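PDB 5WID: flavodoxin from Methanosarcina acetivorans C2A, which binds flavin mononucleotide and, as flavodoxins generally do, probably carries electrons between redox partners. Local coordinates for residues I21-S27 with K131-I137; P79-G84 with M107-M112. All blocks are in the same frame, centred on the assembly; numbering follows the deposited sequence.

Interaction 1: residues I21-S27 with K131-I137; sequences IGNGIES and KRLGIDI
Gly24 and Gly134 meet backbone to backbone, Gly24 C lying 3.7 Å from Gly134 C, where helices 13-27 and 124-143 pass each other. These are the first and last helices of the flavodoxin fold, packed side by side on one face of its sheet. The axes of the two short segments come within 6.3 Å and cross at -42°, a spacing that leaves no room for a side chain between them. A beta carbon on Gly24 would run into the carbonyl of Lys131, and one on Gly134 into that of Ile21, which is why glycine suits both places.

Two CA-H...O contacts exploit the bare backbone and form a reciprocal pair. Gly134 CA lies 3.3 Å from Ile21 O, and Gly24 CA lies 3.4 Å from Lys131 O. Both carbonyls also accept ordinary bonds within their own helices, from Ile25 and Ile135 respectively.

On the side facing the sheet, branched aliphatic side chains pack between the helices. Ile21 lies alongside Leu133, its CD1 3.9 Å from Leu133 CD2; chi1 of -68° sets CG1 beside the backbone N and leaves CG2 anti to it, directed across to Ile137 CD1. Ile25 lays CG1 against Gly134 and reaches with CD1 toward Ile137 CG2. Ile21 and Ile25 continue onto Val5 of strand 2-8, Leu133 onto Leu116 and Ile137 onto Met112 of strand 110-119.

Polar groups sit on the outer side. The extended Lys131 chain packs its CG over Gly24 and passes its CE beside Asn23 OD1; a water 2.7 Å from Asn23 OD1 links that oxygen to Lys131 NZ. Ser27 OG turns back to donate to Gly24 O at 2.7 Å, while also touching Ile135 CG1.

With no direct hydrogen bond between the segments, close backbone approach and hydrocarbon packing join the helices, so their fit depends mainly on shape.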
ATOM      1  N   ILE A  21       4.430   7.817   0.969  1.00 12.57           N
ATOM      2  CA  ILE A  21       5.116   6.539   1.178  1.00 11.47           C
ATOM      3  C   ILE A  21       6.200   6.358   0.123  1.00 15.29           C
ATOM      4  O   ILE A  21       7.338   5.989   0.433  1.00 13.14           O
ATOM      5  CB  ILE A  21       4.119   5.366   1.150  1.00 13.09           C
ATOM      6  CG1 ILE A  21       3.179   5.414   2.358  1.00 12.03           C
ATOM      7  CG2 ILE A  21       4.863   4.029   1.131  1.00 13.30           C
ATOM      8  CD1 ILE A  21       1.961   4.467   2.189  1.00 12.24           C
ATOM      9  N   GLY A  22       5.853   6.616  -1.143  1.00 14.64           N
ATOM     10  CA  GLY A  22       6.838   6.503  -2.206  1.00 14.01           C
ATOM     11  C   GLY A  22       8.020   7.435  -2.014  1.00 15.94           C
ATOM     12  O   GLY A  22       9.167   7.054  -2.266  1.00 18.15           O
ATOM     13  N   ASN A  23       7.756   8.666  -1.560  1.00 15.82           N
ATOM     14  CA  ASN A  23       8.838   9.601  -1.274  1.00 17.77           C
ATOM     15  C   ASN A  23       9.786   9.030  -0.226  1.00 17.54           C
ATOM     16  O   ASN A  23      11.011   9.184  -0.332  1.00 19.71           O
ATOM     17  CB  ASN A  23       8.244  10.935  -0.814  1.00 16.36           C
ATOM     18  CG  ASN A  23       9.294  11.962  -0.443  1.00 26.02           C
ATOM     19  OD1 ASN A  23       9.660  12.101   0.724  1.00 29.10           O
ATOM     20  ND2 ASN A  23       9.762  12.712  -1.432  1.00 30.34           N
ATOM     21  N   GLY A  24       9.236   8.376   0.799  1.00 15.61           N
ATOM     22  CA  GLY A  24      10.087   7.767   1.808  1.00 14.96           C
ATOM     23  C   GLY A  24      10.920   6.627   1.246  1.00 16.97           C
ATOM     24  O   GLY A  24      12.097   6.482   1.586  1.00 16.91           O
ATOM     25  N   ILE A  25      10.324   5.805   0.375  1.00 14.78           N
ATOM     26  CA  ILE A  25      11.084   4.723  -0.253  1.00 17.89           C
ATOM     27  C   ILE A  25      12.202   5.301  -1.116  1.00 17.30           C
ATOM     28  O   ILE A  25      13.357   4.855  -1.049  1.00 20.55           O
ATOM     29  CB  ILE A  25      10.156   3.805  -1.073  1.00 15.31           C
ATOM     30  CG1 ILE A  25       9.147   3.094  -0.171  1.00 14.51           C
ATOM     31  CG2 ILE A  25      10.963   2.755  -1.863  1.00 18.44           C
ATOM     32  CD1 ILE A  25       8.013   2.442  -0.942  1.00 17.67           C
ATOM     33  N   GLU A  26      11.877   6.316  -1.928  1.00 17.59           N
ATOM     34  CA  GLU A  26      12.898   6.984  -2.749  1.00 22.55           C
ATOM     35  C   GLU A  26      14.051   7.500  -1.901  1.00 27.52           C
ATOM     36  O   GLU A  26      15.216   7.445  -2.319  1.00 25.56           O
ATOM     37  CB  GLU A  26      12.295   8.169  -3.511  1.00 28.02           C
ATOM     38  CG  GLU A  26      11.475   7.829  -4.725  1.00 36.69           C
ATOM     39  CD  GLU A  26      10.691   9.025  -5.258  1.00 39.26           C
ATOM     40  OE1 GLU A  26      10.801  10.134  -4.683  1.00 41.09           O
ATOM     41  OE2 GLU A  26       9.954   8.850  -6.249  1.00 42.22           O
ATOM     42  N   SER A  27      13.739   8.058  -0.727  1.00 20.75           N
ATOM     43  CA  SER A  27      14.753   8.699   0.100  1.00 25.71           C
ATOM     44  C   SER A  27      15.837   7.730   0.550  1.00 25.73           C
ATOM     45  O   SER A  27      16.916   8.172   0.963  1.00 25.85           O
ATOM     46  CB  SER A  27      14.103   9.369   1.317  1.00 24.48           C
ATOM     47  OG  SER A  27      13.785   8.432   2.338  1.00 22.44           O
ATOM     48  N   LYS A 131       5.685   8.978   5.011  1.00 14.58           N
ATOM     49  CA  LYS A 131       7.087   8.910   4.602  1.00 14.10           C
ATOM     50  C   LYS A 131       7.872   7.906   5.442  1.00 15.69           C
ATOM     51  O   LYS A 131       8.711   7.165   4.912  1.00 16.72           O
ATOM     52  CB  LYS A 131       7.724  10.300   4.689  1.00 14.18           C
ATOM     53  CG  LYS A 131       9.139  10.338   4.119  1.00 17.71           C
ATOM     54  CD  LYS A 131       9.722  11.747   4.120  1.00 23.67           C
ATOM     55  CE  LYS A 131      11.159  11.730   3.603  1.00 28.10           C
ATOM     56  NZ  LYS A 131      11.740  13.100   3.610  1.00 30.32           N
ATOM     57  N   ARG A 132       7.627   7.882   6.755  1.00 13.00           N
ATOM     58  CA  ARG A 132       8.301   6.932   7.640  1.00 14.93           C
ATOM     59  C   ARG A 132       7.956   5.490   7.274  1.00 13.46           C
ATOM     60  O   ARG A 132       8.830   4.621   7.279  1.00 13.83           O
ATOM     61  CB  ARG A 132       7.928   7.244   9.095  1.00 19.46           C
ATOM     62  CG  ARG A 132       8.399   6.275  10.198  1.00 23.16           C
ATOM     63  CD  ARG A 132       9.722   5.588   9.924  1.00 33.35           C
ATOM     64  NE  ARG A 132      10.841   6.490  10.028  1.00 30.60           N
ATOM     65  CZ  ARG A 132      12.108   6.105   9.932  1.00 28.62           C
ATOM     66  NH1 ARG A 132      12.421   4.844   9.675  1.00 27.33           N
ATOM     67  NH2 ARG A 132      13.058   7.002  10.053  1.00 18.82           N
ATOM     68  N   LEU A 133       6.688   5.206   6.959  1.00 13.40           N
ATOM     69  CA  LEU A 133       6.357   3.860   6.491  1.00 11.73           C
ATOM     70  C   LEU A 133       7.159   3.509   5.241  1.00 13.23           C
ATOM     71  O   LEU A 133       7.662   2.386   5.114  1.00 13.55           O
ATOM     72  CB  LEU A 133       4.845   3.732   6.233  1.00 11.02           C
ATOM     73  CG  LEU A 133       4.410   2.396   5.614  1.00 13.39           C
ATOM     74  CD1 LEU A 133       4.770   1.199   6.512  1.00 16.74           C
ATOM     75  CD2 LEU A 133       2.906   2.415   5.332  1.00 13.82           C
ATOM     76  N   GLY A 134       7.333   4.470   4.328  1.00 12.45           N
ATOM     77  CA  GLY A 134       8.113   4.209   3.127  1.00 15.10           C
ATOM     78  C   GLY A 134       9.584   3.976   3.424  1.00 17.62           C
ATOM     79  O   GLY A 134      10.201   3.068   2.858  1.00 15.40           O
ATOM     80  N   ILE A 135      10.161   4.774   4.330  1.00 14.92           N
ATOM     81  CA  ILE A 135      11.538   4.522   4.763  1.00 15.55           C
ATOM     82  C   ILE A 135      11.658   3.108   5.311  1.00 17.51           C
ATOM     83  O   ILE A 135      12.589   2.367   4.965  1.00 17.97           O
ATOM     84  CB  ILE A 135      11.984   5.562   5.812  1.00 15.43           C
ATOM     85  CG1 ILE A 135      12.131   6.949   5.173  1.00 18.31           C
ATOM     86  CG2 ILE A 135      13.304   5.127   6.473  1.00 17.84           C
ATOM     87  CD1 ILE A 135      12.226   8.093   6.200  1.00 19.14           C
ATOM     88  N   ASP A 136      10.707   2.711   6.168  1.00 12.98           N
ATOM     89  CA  ASP A 136      10.750   1.371   6.750  1.00 16.97           C
ATOM     90  C   ASP A 136      10.659   0.297   5.673  1.00 16.36           C
ATOM     91  O   ASP A 136      11.344  -0.730   5.753  1.00 16.16           O
ATOM     92  CB  ASP A 136       9.621   1.179   7.771  1.00 13.49           C
ATOM     93  CG  ASP A 136       9.790   2.022   9.033  1.00 16.77           C
ATOM     94  OD1 ASP A 136      10.897   2.558   9.288  1.00 18.60           O
ATOM     95  OD2 ASP A 136       8.790   2.139   9.780  1.00 20.24           O
ATOM     96  N   ILE A 137       9.795   0.498   4.673  1.00 13.55           N
ATOM     97  CA  ILE A 137       9.692  -0.466   3.575  1.00 14.12           C
ATOM     98  C   ILE A 137      11.028  -0.591   2.853  1.00 18.54           C
ATOM     99  O   ILE A 137      11.502  -1.698   2.568  1.00 17.53           O
ATOM    100  CB  ILE A 137       8.571  -0.064   2.601  1.00 12.65           C
ATOM    101  CG1 ILE A 137       7.191  -0.211   3.252  1.00 12.85           C
ATOM    102  CG2 ILE A 137       8.637  -0.933   1.340  1.00 16.31           C
ATOM    103  CD1 ILE A 137       6.072   0.441   2.407  1.00 12.74           C
TER
HETATM  104  O   HOH W   1      10.540  14.392   1.819  1.00 49.74           O

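Interaction 2: residues P79-G84 with M107-M112; sequences PQGKIG and MGMTVM
Pro79 lays its ring against two methionines of 107-112: its CG is 3.7 Å from Met107 SD, the two side chains crossing at about a right angle, and its CB lies against Met109 CG. The compact apolar ring suits this packing between the two methionines. A type II turn runs from Pro79 to Lys82, closed by Lys82 N bonding to Pro79 O. At Gln80 the aliphatic CG rests near Met107 O. Gly81 tolerates the positive phi of the turn and gives its N-H to Gly108 O, 2.8 Å away, the donor standing well above the carbonyl plane. Gly108, also at positive phi, ends helix 96-106 in a Schellman motif, and glycine there avoids jamming a beta carbon against the preceding carbonyl.

Lys82 O then accepts from Thr110 N at 3.0 Å, while the ammonium of Lys82 reaches away and bonds to the carbonyls of Lys46 and Ala48. Here the parallel pairing of strands 83-90 and 110-119 begins, the two strands of a beta-alpha-beta crossover in the flavodoxin fold, with helix 96-106 as the connection.

Ile83 turns to the Thr110 side of the sheet, toward helix 124-143, and sets CG2 3.8 Å from Met112 SD. On the other face Met109 bends at chi3 (76°), bringing CE to 3.6 Å from Gly84 CA and 3.5 Å from Ile83 O; the flexible thioether can bend to lay its methyl over the backbone of Gly84, which leaves room for it. An alanine in place of Met109 is likely to leave a gap beside Gly84 and deprive the Pro79 ring of one of its two methionine neighbours. Gly84 N donates almost straight to Thr110 O (175° at the hydrogen), and Gly84 O receives Met112 N at 2.8 Å.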
ATOM      1  N   PRO A  79       2.639 -13.468  -4.836  1.00 18.32           N
ATOM      2  CA  PRO A  79       3.348 -12.640  -3.856  1.00 17.97           C
ATOM      3  C   PRO A  79       3.804 -13.367  -2.597  1.00 18.20           C
ATOM      4  O   PRO A  79       4.213 -12.693  -1.645  1.00 16.05           O
ATOM      5  CB  PRO A  79       2.282 -11.588  -3.505  1.00 17.17           C
ATOM      6  CG  PRO A  79       1.007 -12.397  -3.535  1.00 20.50           C
ATOM      7  CD  PRO A  79       1.183 -13.454  -4.603  1.00 20.76           C
ATOM      8  N   GLN A  80       3.750 -14.698  -2.563  1.00 18.90           N
ATOM      9  CA  GLN A  80       4.157 -15.430  -1.372  1.00 17.03           C
ATOM     10  C   GLN A  80       5.578 -15.058  -0.974  1.00 20.87           C
ATOM     11  O   GLN A  80       6.482 -15.033  -1.814  1.00 18.40           O
ATOM     12  CB  GLN A  80       4.059 -16.940  -1.625  1.00 17.67           C
ATOM     13  CG  GLN A  80       2.697 -17.366  -2.143  1.00 26.62           C
ATOM     14  CD  GLN A  80       2.673 -17.630  -3.650  1.00 36.90           C
ATOM     15  OE1 GLN A  80       3.138 -16.812  -4.460  1.00 27.58           O
ATOM     16  NE2 GLN A  80       2.124 -18.781  -4.031  1.00 32.22           N
ATOM     17  N   GLY A  81       5.771 -14.755   0.314  1.00 17.49           N
ATOM     18  CA  GLY A  81       7.080 -14.415   0.839  1.00 18.47           C
ATOM     19  C   GLY A  81       7.509 -12.973   0.642  1.00 19.25           C
ATOM     20  O   GLY A  81       8.572 -12.588   1.148  1.00 21.07           O
ATOM     21  N   LYS A  82       6.734 -12.167  -0.081  1.00 17.44           N
ATOM     22  CA  LYS A  82       7.125 -10.792  -0.337  1.00 17.33           C
ATOM     23  C   LYS A  82       6.733  -9.888   0.826  1.00 16.89           C
ATOM     24  O   LYS A  82       5.848 -10.203   1.626  1.00 19.35           O
ATOM     25  CB  LYS A  82       6.474 -10.261  -1.616  1.00 17.07           C
ATOM     26  CG  LYS A  82       7.001 -10.912  -2.876  1.00 20.06           C
ATOM     27  CD  LYS A  82       6.500 -10.147  -4.097  1.00 19.37           C
ATOM     28  CE  LYS A  82       7.067 -10.735  -5.376  1.00 19.61           C
ATOM     29  NZ  LYS A  82       6.674  -9.905  -6.556  1.00 17.68           N
ATOM     30  N   ILE A  83       7.416  -8.746   0.895  1.00 14.76           N
ATOM     31  CA  ILE A  83       7.098  -7.715   1.873  1.00 12.75           C
ATOM     32  C   ILE A  83       5.807  -7.030   1.454  1.00 15.06           C
ATOM     33  O   ILE A  83       5.673  -6.577   0.311  1.00 15.60           O
ATOM     34  CB  ILE A  83       8.242  -6.698   1.964  1.00 15.49           C
ATOM     35  CG1 ILE A  83       9.541  -7.377   2.415  1.00 18.19           C
ATOM     36  CG2 ILE A  83       7.839  -5.523   2.860  1.00 14.94           C
ATOM     37  CD1 ILE A  83      10.790  -6.650   1.918  1.00 20.21           C
ATOM     38  N   GLY A  84       4.848  -6.960   2.366  1.00 15.70           N
ATOM     39  CA  GLY A  84       3.638  -6.201   2.108  1.00 15.41           C
ATOM     40  C   GLY A  84       3.449  -5.057   3.085  1.00 14.72           C
ATOM     41  O   GLY A  84       4.032  -5.064   4.174  1.00 15.34           O
ATOM     42  N   MET A 107      -2.516 -14.453   1.639  1.00 19.30           N
ATOM     43  CA  MET A 107      -1.790 -14.668   0.394  1.00 24.36           C
ATOM     44  C   MET A 107      -0.351 -15.114   0.592  1.00 22.74           C
ATOM     45  O   MET A 107       0.345 -15.342  -0.405  1.00 23.48           O
ATOM     46  CB  MET A 107      -1.757 -13.366  -0.399  1.00 29.62           C
ATOM     47  CG  MET A 107      -2.504 -13.367  -1.657  1.00 39.16           C
ATOM     48  SD  MET A 107      -2.391 -11.667  -2.223  1.00 24.36           S
ATOM     49  CE  MET A 107      -4.062 -11.143  -1.876  1.00 20.58           C
ATOM     50  N   GLY A 108       0.135 -15.182   1.825  1.00 20.57           N
ATOM     51  CA  GLY A 108       1.518 -15.540   2.068  1.00 22.03           C
ATOM     52  C   GLY A 108       2.491 -14.383   2.141  1.00 18.56           C
ATOM     53  O   GLY A 108       3.705 -14.622   2.203  1.00 18.31           O
ATOM     54  N   MET A 109       2.011 -13.143   2.137  1.00 18.54           N
ATOM     55  CA  MET A 109       2.914 -12.010   2.296  1.00 17.20           C
ATOM     56  C   MET A 109       3.227 -11.784   3.769  1.00 21.16           C
ATOM     57  O   MET A 109       2.436 -12.130   4.653  1.00 22.65           O
ATOM     58  CB  MET A 109       2.301 -10.735   1.704  1.00 17.52           C
ATOM     59  CG  MET A 109       1.954 -10.844   0.232  1.00 16.66           C
ATOM     60  SD  MET A 109       1.341  -9.300  -0.464  1.00 18.23           S
ATOM     61  CE  MET A 109       2.868  -8.365  -0.614  1.00 17.41           C
ATOM     62  N   THR A 110       4.401 -11.208   4.030  1.00 15.28           N
ATOM     63  CA  THR A 110       4.766 -10.752   5.366  1.00 21.10           C
ATOM     64  C   THR A 110       4.479  -9.262   5.427  1.00 23.26           C
ATOM     65  O   THR A 110       5.199  -8.460   4.818  1.00 16.25           O
ATOM     66  CB  THR A 110       6.230 -11.034   5.687  1.00 26.65           C
ATOM     67  OG1 THR A 110       6.471 -12.439   5.582  1.00 29.88           O
ATOM     68  CG2 THR A 110       6.556 -10.566   7.105  1.00 23.65           C
ATOM     69  N   VAL A 111       3.428  -8.904   6.159  1.00 18.59           N
ATOM     70  CA  VAL A 111       2.936  -7.536   6.216  1.00 17.00           C
ATOM     71  C   VAL A 111       3.698  -6.790   7.301  1.00 17.51           C
ATOM     72  O   VAL A 111       3.726  -7.209   8.463  1.00 19.95           O
ATOM     73  CB  VAL A 111       1.423  -7.498   6.480  1.00 17.15           C
ATOM     74  CG1 VAL A 111       0.956  -6.049   6.674  1.00 15.53           C
ATOM     75  CG2 VAL A 111       0.686  -8.154   5.340  1.00 21.73           C
ATOM     76  N   MET A 112       4.310  -5.683   6.921  1.00 15.55           N
ATOM     77  CA  MET A 112       5.021  -4.864   7.884  1.00 22.25           C
ATOM     78  C   MET A 112       4.066  -4.144   8.822  1.00 19.80           C
ATOM     79  O   MET A 112       2.951  -3.772   8.452  1.00 19.60           O
ATOM     80  CB  MET A 112       5.861  -3.833   7.160  1.00 28.34           C
ATOM     81  CG  MET A 112       7.024  -4.430   6.467  1.00 35.03           C
ATOM     82  SD  MET A 112       7.965  -3.115   5.764  1.00 38.02           S
ATOM     83  CE  MET A 112       8.108  -1.977   7.123  1.00 17.69           C
TER

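In the fold
The centres of the two interactions lie 18 Å apart, on one flavodoxin domain. Along the chain, interaction 2 falls entirely between the two halves of interaction 1: helix 13-27 comes first, then the start of strands 83-90 and 110-119, and last helix 124-143, which follows directly on strand 110-119. Interaction 2 pairs neighbouring parallel strands of the central sheet, whereas interaction 1 joins two helices that pack on that sheet. They meet at Met112, whose CE lies 3.6 Å from Asp136 CB. The early and late parts of the chain are thus brought together over a common sheet; the side chain of Ile21 is about 12 Å from the bound FMN, and interaction 2 lies away from the flavin-binding residues.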